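PDB 5BR9: tRNA threonylcarbamoyladenosine biosynthesis protein TsaB from Pseudomonas aeruginosa, which probably takes part, as a non-catalytic partner of TsaD, in making the threonylcarbamoyladenosine modification at position 37 of tRNAs. Local coordinates for residues A67-G73 against P97-D103; D129-W133 against W175-M181. All blocks are in the same frame, centred on the assembly; numbering follows the deposited sequence.

Contact 1 of 2, residues A67-G73 against P97-D103; sequences AIAFGRG and PVLAVSD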
ATOM      1  N   ALA A  67      -7.898  -3.800  17.627  1.00 23.95           N
ATOM      2  CA  ALA A  67      -7.072  -2.795  16.975  1.00 25.05           C
ATOM      3  C   ALA A  67      -5.955  -3.487  16.191  1.00 24.29           C
ATOM      4  O   ALA A  67      -5.598  -4.636  16.484  1.00 23.23           O
ATOM      5  CB  ALA A  67      -6.497  -1.816  18.001  1.00 18.57           C
ATOM      6  N   ILE A  68      -5.422  -2.795  15.186  1.00 22.19           N
ATOM      7  CA  ILE A  68      -4.366  -3.367  14.342  1.00 21.17           C
ATOM      8  C   ILE A  68      -3.120  -2.513  14.420  1.00 23.05           C
ATOM      9  O   ILE A  68      -3.176  -1.303  14.181  1.00 23.82           O
ATOM     10  CB  ILE A  68      -4.822  -3.510  12.887  1.00 28.59           C
ATOM     11  CG1 ILE A  68      -6.161  -4.254  12.815  1.00 28.04           C
ATOM     12  CG2 ILE A  68      -3.771  -4.252  12.100  1.00 25.76           C
ATOM     13  CD1 ILE A  68      -6.785  -4.252  11.450  1.00 34.05           C
ATOM     14  N   ALA A  69      -2.008  -3.136  14.795  1.00 24.64           N
ATOM     15  CA  ALA A  69      -0.729  -2.453  14.897  1.00 19.66           C
ATOM     16  C   ALA A  69       0.195  -2.836  13.755  1.00 26.85           C
ATOM     17  O   ALA A  69       0.154  -3.969  13.280  1.00 20.74           O
ATOM     18  CB  ALA A  69      -0.077  -2.773  16.223  1.00 19.44           C
ATOM     19  N   PHE A  70       1.043  -1.902  13.328  1.00 22.26           N
ATOM     20  CA  PHE A  70       1.999  -2.191  12.267  1.00 24.63           C
ATOM     21  C   PHE A  70       3.281  -1.366  12.443  1.00 30.23           C
ATOM     22  O   PHE A  70       3.244  -0.283  13.022  1.00 22.42           O
ATOM     23  CB  PHE A  70       1.394  -1.904  10.887  1.00 31.97           C
ATOM     24  CG  PHE A  70       1.111  -0.452  10.641  1.00 29.64           C
ATOM     25  CD1 PHE A  70       1.986   0.320   9.877  1.00 28.75           C
ATOM     26  CD2 PHE A  70      -0.017   0.148  11.170  1.00 30.26           C
ATOM     27  CE1 PHE A  70       1.730   1.665   9.654  1.00 29.42           C
ATOM     28  CE2 PHE A  70      -0.277   1.495  10.946  1.00 33.02           C
ATOM     29  CZ  PHE A  70       0.589   2.250  10.200  1.00 25.30           C
ATOM     30  N   GLY A  71       4.400  -1.875  11.930  1.00 23.70           N
ATOM     31  CA  GLY A  71       5.616  -1.104  11.884  1.00 24.65           C
ATOM     32  C   GLY A  71       5.543  -0.046  10.791  1.00 33.29           C
ATOM     33  O   GLY A  71       5.375  -0.372   9.621  1.00 34.52           O
ATOM     34  N   ARG A  72       5.666   1.225  11.162  1.00 30.00           N
ATOM     35  CA  ARG A  72       5.512   2.311  10.193  1.00 26.59           C
ATOM     36  C   ARG A  72       6.850   2.734   9.594  1.00 31.71           C
ATOM     37  O   ARG A  72       6.974   3.815   9.027  1.00 33.08           O
ATOM     38  CB  ARG A  72       4.819   3.511  10.850  1.00 29.52           C
ATOM     39  CG  ARG A  72       5.430   3.958  12.184  1.00 25.64           C
ATOM     40  CD  ARG A  72       6.534   4.995  12.009  1.00 27.13           C
ATOM     41  NE  ARG A  72       6.804   5.710  13.254  1.00 36.30           N
ATOM     42  CZ  ARG A  72       8.011   6.124  13.633  1.00 38.05           C
ATOM     43  NH1 ARG A  72       9.068   5.875  12.870  1.00 33.02           N
ATOM     44  NH2 ARG A  72       8.164   6.778  14.784  1.00 41.78           N
ATOM     45  N   GLY A  73       7.850   1.874   9.713  1.00 28.94           N
ATOM     46  CA  GLY A  73       9.186   2.218   9.287  1.00 30.79           C
ATOM     47  C   GLY A  73       9.954   2.800  10.464  1.00 39.85           C
ATOM     48  O   GLY A  73       9.436   2.851  11.584  1.00 32.22           O
ATOM     49  N   PRO A  97      -9.489   0.723  15.214  1.00 32.89           N
ATOM     50  CA  PRO A  97      -8.373   1.679  15.076  1.00 27.08           C
ATOM     51  C   PRO A  97      -7.023   1.053  14.690  1.00 23.36           C
ATOM     52  O   PRO A  97      -6.862  -0.166  14.763  1.00 24.64           O
ATOM     53  CB  PRO A  97      -8.314   2.349  16.463  1.00 27.22           C
ATOM     54  CG  PRO A  97      -8.976   1.417  17.391  1.00 27.75           C
ATOM     55  CD  PRO A  97      -9.916   0.535  16.616  1.00 21.28           C
ATOM     56  N   VAL A  98      -6.067   1.878  14.253  1.00 26.53           N
ATOM     57  CA  VAL A  98      -4.743   1.360  13.924  1.00 25.21           C
ATOM     58  C   VAL A  98      -3.713   2.026  14.822  1.00 23.65           C
ATOM     59  O   VAL A  98      -3.884   3.163  15.248  1.00 24.73           O
ATOM     60  CB  VAL A  98      -4.336   1.574  12.436  1.00 29.39           C
ATOM     61  CG1 VAL A  98      -5.398   1.097  11.501  1.00 35.49           C
ATOM     62  CG2 VAL A  98      -3.934   2.995  12.154  1.00 23.90           C
ATOM     63  N   LEU A  99      -2.632   1.297  15.061  1.00 25.26           N
ATOM     64  CA  LEU A  99      -1.523   1.714  15.901  1.00 23.71           C
ATOM     65  C   LEU A  99      -0.214   1.709  15.107  1.00 26.60           C
ATOM     66  O   LEU A  99       0.338   0.651  14.812  1.00 27.88           O
ATOM     67  CB  LEU A  99      -1.399   0.773  17.103  1.00 30.59           C
ATOM     68  CG  LEU A  99      -2.541   0.799  18.116  1.00 32.07           C
ATOM     69  CD1 LEU A  99      -2.549  -0.445  18.987  1.00 28.95           C
ATOM     70  CD2 LEU A  99      -2.386   2.029  18.981  1.00 31.34           C
ATOM     71  N   ALA A 100       0.283   2.891  14.765  1.00 30.43           N
ATOM     72  CA  ALA A 100       1.554   3.005  14.067  1.00 28.67           C
ATOM     73  C   ALA A 100       2.697   2.920  15.094  1.00 28.28           C
ATOM     74  O   ALA A 100       2.701   3.630  16.087  1.00 24.99           O
ATOM     75  CB  ALA A 100       1.616   4.301  13.291  1.00 24.67           C
ATOM     76  N   VAL A 101       3.648   2.023  14.867  1.00 21.32           N
ATOM     77  CA  VAL A 101       4.736   1.813  15.803  1.00 20.47           C
ATOM     78  C   VAL A 101       6.067   1.843  15.063  1.00 28.66           C
ATOM     79  O   VAL A 101       6.229   1.235  13.992  1.00 24.01           O
ATOM     80  CB  VAL A 101       4.571   0.484  16.566  1.00 27.16           C
ATOM     81  CG1 VAL A 101       5.757   0.236  17.471  1.00 23.79           C
ATOM     82  CG2 VAL A 101       3.277   0.469  17.361  1.00 30.43           C
ATOM     83  N   SER A 102       7.021   2.556  15.644  1.00 20.13           N
ATOM     84  CA  SER A 102       8.325   2.688  15.045  1.00 19.95           C
ATOM     85  C   SER A 102       9.075   1.375  14.984  1.00 18.84           C
ATOM     86  O   SER A 102       9.152   0.653  15.964  1.00 24.70           O
ATOM     87  CB  SER A 102       9.166   3.713  15.825  1.00 19.49           C
ATOM     88  OG  SER A 102      10.508   3.619  15.414  1.00 21.88           O
ATOM     89  N   ASP A 103       9.699   1.103  13.843  1.00 25.63           N
ATOM     90  CA  ASP A 103      10.538  -0.069  13.726  1.00 24.44           C
ATOM     91  C   ASP A 103      11.836   0.015  14.532  1.00 24.99           C
ATOM     92  O   ASP A 103      12.406  -1.017  14.884  1.00 25.43           O
ATOM     93  CB  ASP A 103      10.835  -0.348  12.260  1.00 20.48           C
ATOM     94  CG  ASP A 103       9.690  -1.115  11.594  1.00 26.99           C
ATOM     95  OD1 ASP A 103       8.900  -0.519  10.847  1.00 25.65           O
ATOM     96  OD2 ASP A 103       9.585  -2.332  11.829  1.00 28.12           O
TER

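Contact 2 of 2, residues D129-W133 against W175-M181; sequences DEVYW and WGYVERM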
ATOM      1  N   ASP A 129      24.035   6.843   2.317  1.00 48.05           N
ATOM      2  CA  ASP A 129      25.110   7.050   3.284  1.00 46.54           C
ATOM      3  C   ASP A 129      24.600   7.636   4.590  1.00 35.02           C
ATOM      4  O   ASP A 129      25.313   8.375   5.266  1.00 34.81           O
ATOM      5  CB  ASP A 129      26.211   7.953   2.704  1.00 32.15           C
ATOM      6  CG  ASP A 129      27.550   7.726   3.380  1.00 39.54           C
ATOM      7  OD1 ASP A 129      27.752   6.594   3.872  1.00 37.73           O
ATOM      8  OD2 ASP A 129      28.398   8.661   3.431  1.00 36.05           O
ATOM      9  N   GLU A 130      23.372   7.284   4.951  1.00 32.23           N
ATOM     10  CA  GLU A 130      22.820   7.685   6.236  1.00 31.64           C
ATOM     11  C   GLU A 130      22.159   6.503   6.934  1.00 33.99           C
ATOM     12  O   GLU A 130      21.875   5.478   6.312  1.00 35.88           O
ATOM     13  CB  GLU A 130      21.797   8.808   6.077  1.00 31.71           C
ATOM     14  CG  GLU A 130      22.385  10.108   5.537  1.00 42.30           C
ATOM     15  CD  GLU A 130      21.363  11.219   5.514  1.00 51.69           C
ATOM     16  OE1 GLU A 130      20.240  10.999   5.004  1.00 54.57           O
ATOM     17  OE2 GLU A 130      21.687  12.313   6.011  1.00 57.24           O
ATOM     18  N   VAL A 131      21.911   6.662   8.230  1.00 27.31           N
ATOM     19  CA  VAL A 131      21.179   5.677   9.003  1.00 23.94           C
ATOM     20  C   VAL A 131      20.051   6.328   9.765  1.00 31.95           C
ATOM     21  O   VAL A 131      20.172   7.461  10.238  1.00 27.93           O
ATOM     22  CB  VAL A 131      22.112   4.902   9.986  1.00 29.11           C
ATOM     23  CG1 VAL A 131      23.167   4.103   9.242  1.00 24.44           C
ATOM     24  CG2 VAL A 131      22.789   5.879  10.952  1.00 26.69           C
ATOM     25  N   TYR A 132      18.972   5.572   9.934  1.00 29.59           N
ATOM     26  CA  TYR A 132      17.942   5.919  10.874  1.00 21.79           C
ATOM     27  C   TYR A 132      18.424   5.540  12.264  1.00 24.17           C
ATOM     28  O   TYR A 132      19.044   4.490  12.438  1.00 26.37           O
ATOM     29  CB  TYR A 132      16.652   5.197  10.531  1.00 25.17           C
ATOM     30  CG  TYR A 132      16.060   5.562   9.188  1.00 34.28           C
ATOM     31  CD1 TYR A 132      15.482   6.812   8.972  1.00 34.89           C
ATOM     32  CD2 TYR A 132      16.101   4.671   8.125  1.00 38.01           C
ATOM     33  CE1 TYR A 132      14.927   7.148   7.741  1.00 34.47           C
ATOM     34  CE2 TYR A 132      15.553   5.002   6.891  1.00 44.05           C
ATOM     35  CZ  TYR A 132      14.974   6.244   6.700  1.00 42.83           C
ATOM     36  OH  TYR A 132      14.428   6.564   5.469  1.00 49.73           O
ATOM     37  N   TRP A 133      18.149   6.408  13.243  1.00 23.95           N
ATOM     38  CA  TRP A 133      18.753   6.328  14.570  1.00 21.67           C
ATOM     39  C   TRP A 133      17.770   6.685  15.680  1.00 23.75           C
ATOM     40  O   TRP A 133      17.107   7.706  15.600  1.00 21.00           O
ATOM     41  CB  TRP A 133      19.963   7.259  14.618  1.00 22.72           C
ATOM     42  CG  TRP A 133      20.653   7.364  15.943  1.00 26.40           C
ATOM     43  CD1 TRP A 133      20.467   8.336  16.899  1.00 21.06           C
ATOM     44  CD2 TRP A 133      21.662   6.496  16.449  1.00 26.28           C
ATOM     45  NE1 TRP A 133      21.314   8.126  17.959  1.00 21.28           N
ATOM     46  CE2 TRP A 133      22.049   6.998  17.718  1.00 20.97           C
ATOM     47  CE3 TRP A 133      22.288   5.341  15.954  1.00 27.47           C
ATOM     48  CZ2 TRP A 133      23.025   6.381  18.499  1.00 24.08           C
ATOM     49  CZ3 TRP A 133      23.254   4.723  16.733  1.00 21.32           C
ATOM     50  CH2 TRP A 133      23.618   5.251  17.989  1.00 30.65           C
ATOM     51  N   TRP A 175      24.119  -0.649  12.138  1.00 23.87           N
ATOM     52  CA  TRP A 175      25.375  -0.869  12.824  1.00 26.87           C
ATOM     53  C   TRP A 175      26.449  -1.418  11.899  1.00 27.59           C
ATOM     54  O   TRP A 175      27.602  -1.548  12.313  1.00 22.73           O
ATOM     55  CB  TRP A 175      25.152  -1.770  14.045  1.00 21.64           C
ATOM     56  CG  TRP A 175      24.493  -0.953  15.128  1.00 26.69           C
ATOM     57  CD1 TRP A 175      23.155  -0.883  15.415  1.00 32.36           C
ATOM     58  CD2 TRP A 175      25.139  -0.026  16.010  1.00 27.56           C
ATOM     59  NE1 TRP A 175      22.933   0.014  16.434  1.00 26.34           N
ATOM     60  CE2 TRP A 175      24.136   0.558  16.814  1.00 30.98           C
ATOM     61  CE3 TRP A 175      26.470   0.370  16.198  1.00 25.67           C
ATOM     62  CZ2 TRP A 175      24.423   1.506  17.797  1.00 27.85           C
ATOM     63  CZ3 TRP A 175      26.757   1.308  17.189  1.00 26.01           C
ATOM     64  CH2 TRP A 175      25.735   1.868  17.968  1.00 25.56           C
ATOM     65  N   GLY A 176      26.089  -1.665  10.632  1.00 23.43           N
ATOM     66  CA  GLY A 176      27.089  -1.918   9.605  1.00 20.14           C
ATOM     67  C   GLY A 176      28.041  -0.735   9.479  1.00 28.74           C
ATOM     68  O   GLY A 176      29.182  -0.894   9.065  1.00 26.57           O
ATOM     69  N   TYR A 177      27.603   0.443   9.925  1.00 27.28           N
ATOM     70  CA  TYR A 177      28.428   1.650   9.862  1.00 27.06           C
ATOM     71  C   TYR A 177      29.160   1.976  11.181  1.00 28.72           C
ATOM     72  O   TYR A 177      29.587   3.110  11.387  1.00 33.81           O
ATOM     73  CB  TYR A 177      27.575   2.867   9.472  1.00 22.45           C
ATOM     74  CG  TYR A 177      26.991   2.870   8.077  1.00 32.85           C
ATOM     75  CD1 TYR A 177      27.628   3.551   7.047  1.00 33.39           C
ATOM     76  CD2 TYR A 177      25.800   2.211   7.787  1.00 39.08           C
ATOM     77  CE1 TYR A 177      27.111   3.574   5.782  1.00 44.42           C
ATOM     78  CE2 TYR A 177      25.277   2.225   6.519  1.00 46.06           C
ATOM     79  CZ  TYR A 177      25.935   2.912   5.516  1.00 56.50           C
ATOM     80  OH  TYR A 177      25.424   2.940   4.239  1.00 64.97           O
ATOM     81  N   VAL A 178      29.313   0.995  12.064  1.00 26.78           N
ATOM     82  CA  VAL A 178      29.865   1.253  13.396  1.00 29.06           C
ATOM     83  C   VAL A 178      31.266   1.923  13.367  1.00 34.07           C
ATOM     84  O   VAL A 178      31.564   2.798  14.194  1.00 33.28           O
ATOM     85  CB  VAL A 178      29.889  -0.060  14.235  1.00 32.85           C
ATOM     86  CG1 VAL A 178      30.754  -1.141  13.572  1.00 21.59           C
ATOM     87  CG2 VAL A 178      30.334   0.223  15.651  1.00 21.30           C
ATOM     88  N   GLU A 179      32.109   1.555  12.406  1.00 34.74           N
ATOM     89  CA  GLU A 179      33.489   2.053  12.389  1.00 26.56           C
ATOM     90  C   GLU A 179      33.535   3.547  12.082  1.00 28.96           C
ATOM     91  O   GLU A 179      34.569   4.177  12.275  1.00 31.26           O
ATOM     92  CB  GLU A 179      34.337   1.271  11.378  1.00 27.08           C
ATOM     93  CG  GLU A 179      34.514  -0.186  11.781  1.00 40.49           C
ATOM     94  CD  GLU A 179      35.584  -0.915  10.989  1.00 49.94           C
ATOM     95  OE1 GLU A 179      36.163  -0.307  10.065  1.00 53.47           O
ATOM     96  OE2 GLU A 179      35.816  -2.116  11.275  1.00 47.03           O
ATOM     97  N   ARG A 180      32.413   4.107  11.622  1.00 28.60           N
ATOM     98  CA  ARG A 180      32.306   5.538  11.316  1.00 22.87           C
ATOM     99  C   ARG A 180      31.567   6.359  12.387  1.00 34.28           C
ATOM    100  O   ARG A 180      31.446   7.581  12.272  1.00 36.92           O
ATOM    101  CB  ARG A 180      31.604   5.733   9.965  1.00 22.80           C
ATOM    102  CG  ARG A 180      32.481   5.383   8.757  1.00 33.43           C
ATOM    103  CD  ARG A 180      31.691   5.437   7.442  1.00 30.48           C
ATOM    104  NE  ARG A 180      31.069   6.743   7.224  1.00 31.27           N
ATOM    105  CZ  ARG A 180      30.223   7.015   6.234  1.00 32.32           C
ATOM    106  NH1 ARG A 180      29.893   6.070   5.360  1.00 27.79           N
ATOM    107  NH2 ARG A 180      29.700   8.231   6.116  1.00 28.64           N
ATOM    108  N   MET A 181      31.049   5.692  13.410  1.00 30.18           N
ATOM    109  CA  MET A 181      30.310   6.366  14.478  1.00 30.44           C
ATOM    110  C   MET A 181      31.270   6.927  15.544  1.00 30.30           C
ATOM    111  O   MET A 181      32.364   6.399  15.726  1.00 34.54           O
ATOM    112  CB  MET A 181      29.309   5.386  15.112  1.00 28.82           C
ATOM    113  CG  MET A 181      28.264   4.876  14.138  1.00 28.81           C
ATOM    114  SD  MET A 181      27.152   3.687  14.905  1.00 28.40           S
ATOM    115  CE  MET A 181      25.845   3.510  13.672  1.00 19.20           C
TER
HETATM  116  O   HOH W   1      27.021   4.115   2.277  1.00 37.59           O

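Contact 1 of 2, residues A67-G73 against P97-D103
Phe70 reaches across to the neighbouring strand and lays its ring over Ala100, whose CA lies 4.3 Å from the Phe70 ring centroid and 25° off the ring normal, a CH-pi contact over the face. With CG placed between the backbone N and the carbonyl carbon (chi1 67°), the ring leans over the adjacent strand instead of standing straight up from its own. Its CZ touches Ala100 CB, while Val98 CG2 meets the ring edge near its plane, 4.1 Å from Phe70 CE2. Val87 of helix 77-94 packs on both Phe70 and Val98, so this side of the sheet is roofed by that helix. On the other face Ala69 CB rests 3.9 Å from Leu99 CB, and helix 196-208 lies against Ala69 and Val101.

Beneath these side chains the backbones run parallel, 20° apart, joined by five N-H...O bonds that alternate from Ile68 N to Pro97 O through to Arg72 N to Val101 O. Arg72 then bends at chi2 and folds its guanidinium over Ser102, with Ser102 CB 3.4 Å from Arg72 NH2 and under one face of the group. Glu149 takes both a salt bridge from Arg72 NH1 and a hydrogen bond with Ser102 OG, tying the two residues to one carboxylate. Gly73 and Asp103 close the end reciprocally: Gly73 N gives a 2.8 Å bond to Asp103 OD1, and Asp103 N returns one of 2.9 Å to Gly73 O, meeting that oxygen from above the carbonyl plane. Ser102 is the N-cap of helix 103-115. The contact pairs the two parallel strands of the beta-alpha-beta unit 67-71, 77-94 and 98-101, side by side in the sheet of an actin-like ATPase (ASKHA) fold.

Contact 2 of 2, residues D129-W133 against W175-M181
Trp133 and Trp175 meet through their six-membered rings, with Trp133 CZ3 3.6 Å from Trp175 CZ2. The ring planes are inclined at 51° and the centroids stand 5.7 Å apart, the two rings meeting obliquely. Trp133 gets there with CG anti to its own N (chi1 176°), which carries the indole out from the strand toward the 3-10 turn. Met181 fills in beside them: its extended chain brings CE over one face of Trp175, offset toward the rim, and to 4.2 Å from Trp133 CZ3. The indole nitrogens turn to backbone carbonyls, Trp133 NE1 to Ala158 O and Trp175 NE1 to Ala121 O, so the polar atom of each buried ring is satisfied.

Further out, Val131 and Tyr177 lie alongside one another, pointing opposite ways. Val131 CG1 comes obliquely to the ring, 3.6 Å from Tyr177 CD2, while the phenol runs on toward the surface. There a water bridges the two segments, donating to Asp129 OD1 and lying 2.8 Å from Tyr177 OH, near the plane of the ring.

At the polar edge Arg180 holds Asp129 end-on. Its NH1 is 2.7 Å from Asp129 OD1, on the syn lone pair, and NH2 is 3.0 Å from Asp129 OD2. The carboxylate and guanidinium planes are 44° apart, and OD2 is met out of the carboxylate plane, though still on its syn side. Asp129 OD1 accepts from both arginine and water. Arg180 NE turns to Glu155, giving the cation a second acidic partner, and the guanidinium probably favours the ionised form of both carboxylates. Apolar packing of the two tryptophans and Met181 thus makes the buried side of the join, while the two-bond salt bridge and the water bridge close its exposed edge.

After three strands and helix 43-58 the chain reaches strand 67-71, makes a crossover through helix 77-94 and returns at strand 98-101, where contact 1 closes its loop. Helix 103-115 and strand 119-125 follow, and only then does contact 2 open at 129-133; its loop passes through strands 142-152 and 168-171 before closing at 175-181. The two are therefore in series, neither nesting nor crossing. Contact 1 lies within the sheet containing strand 12-16, whereas contact 2 ties strand 131-139 of the second sheet to the connection between strands 168-171 and 187-189. Their centres are 25 Å apart and their nearest atoms about 7 Å, without touching.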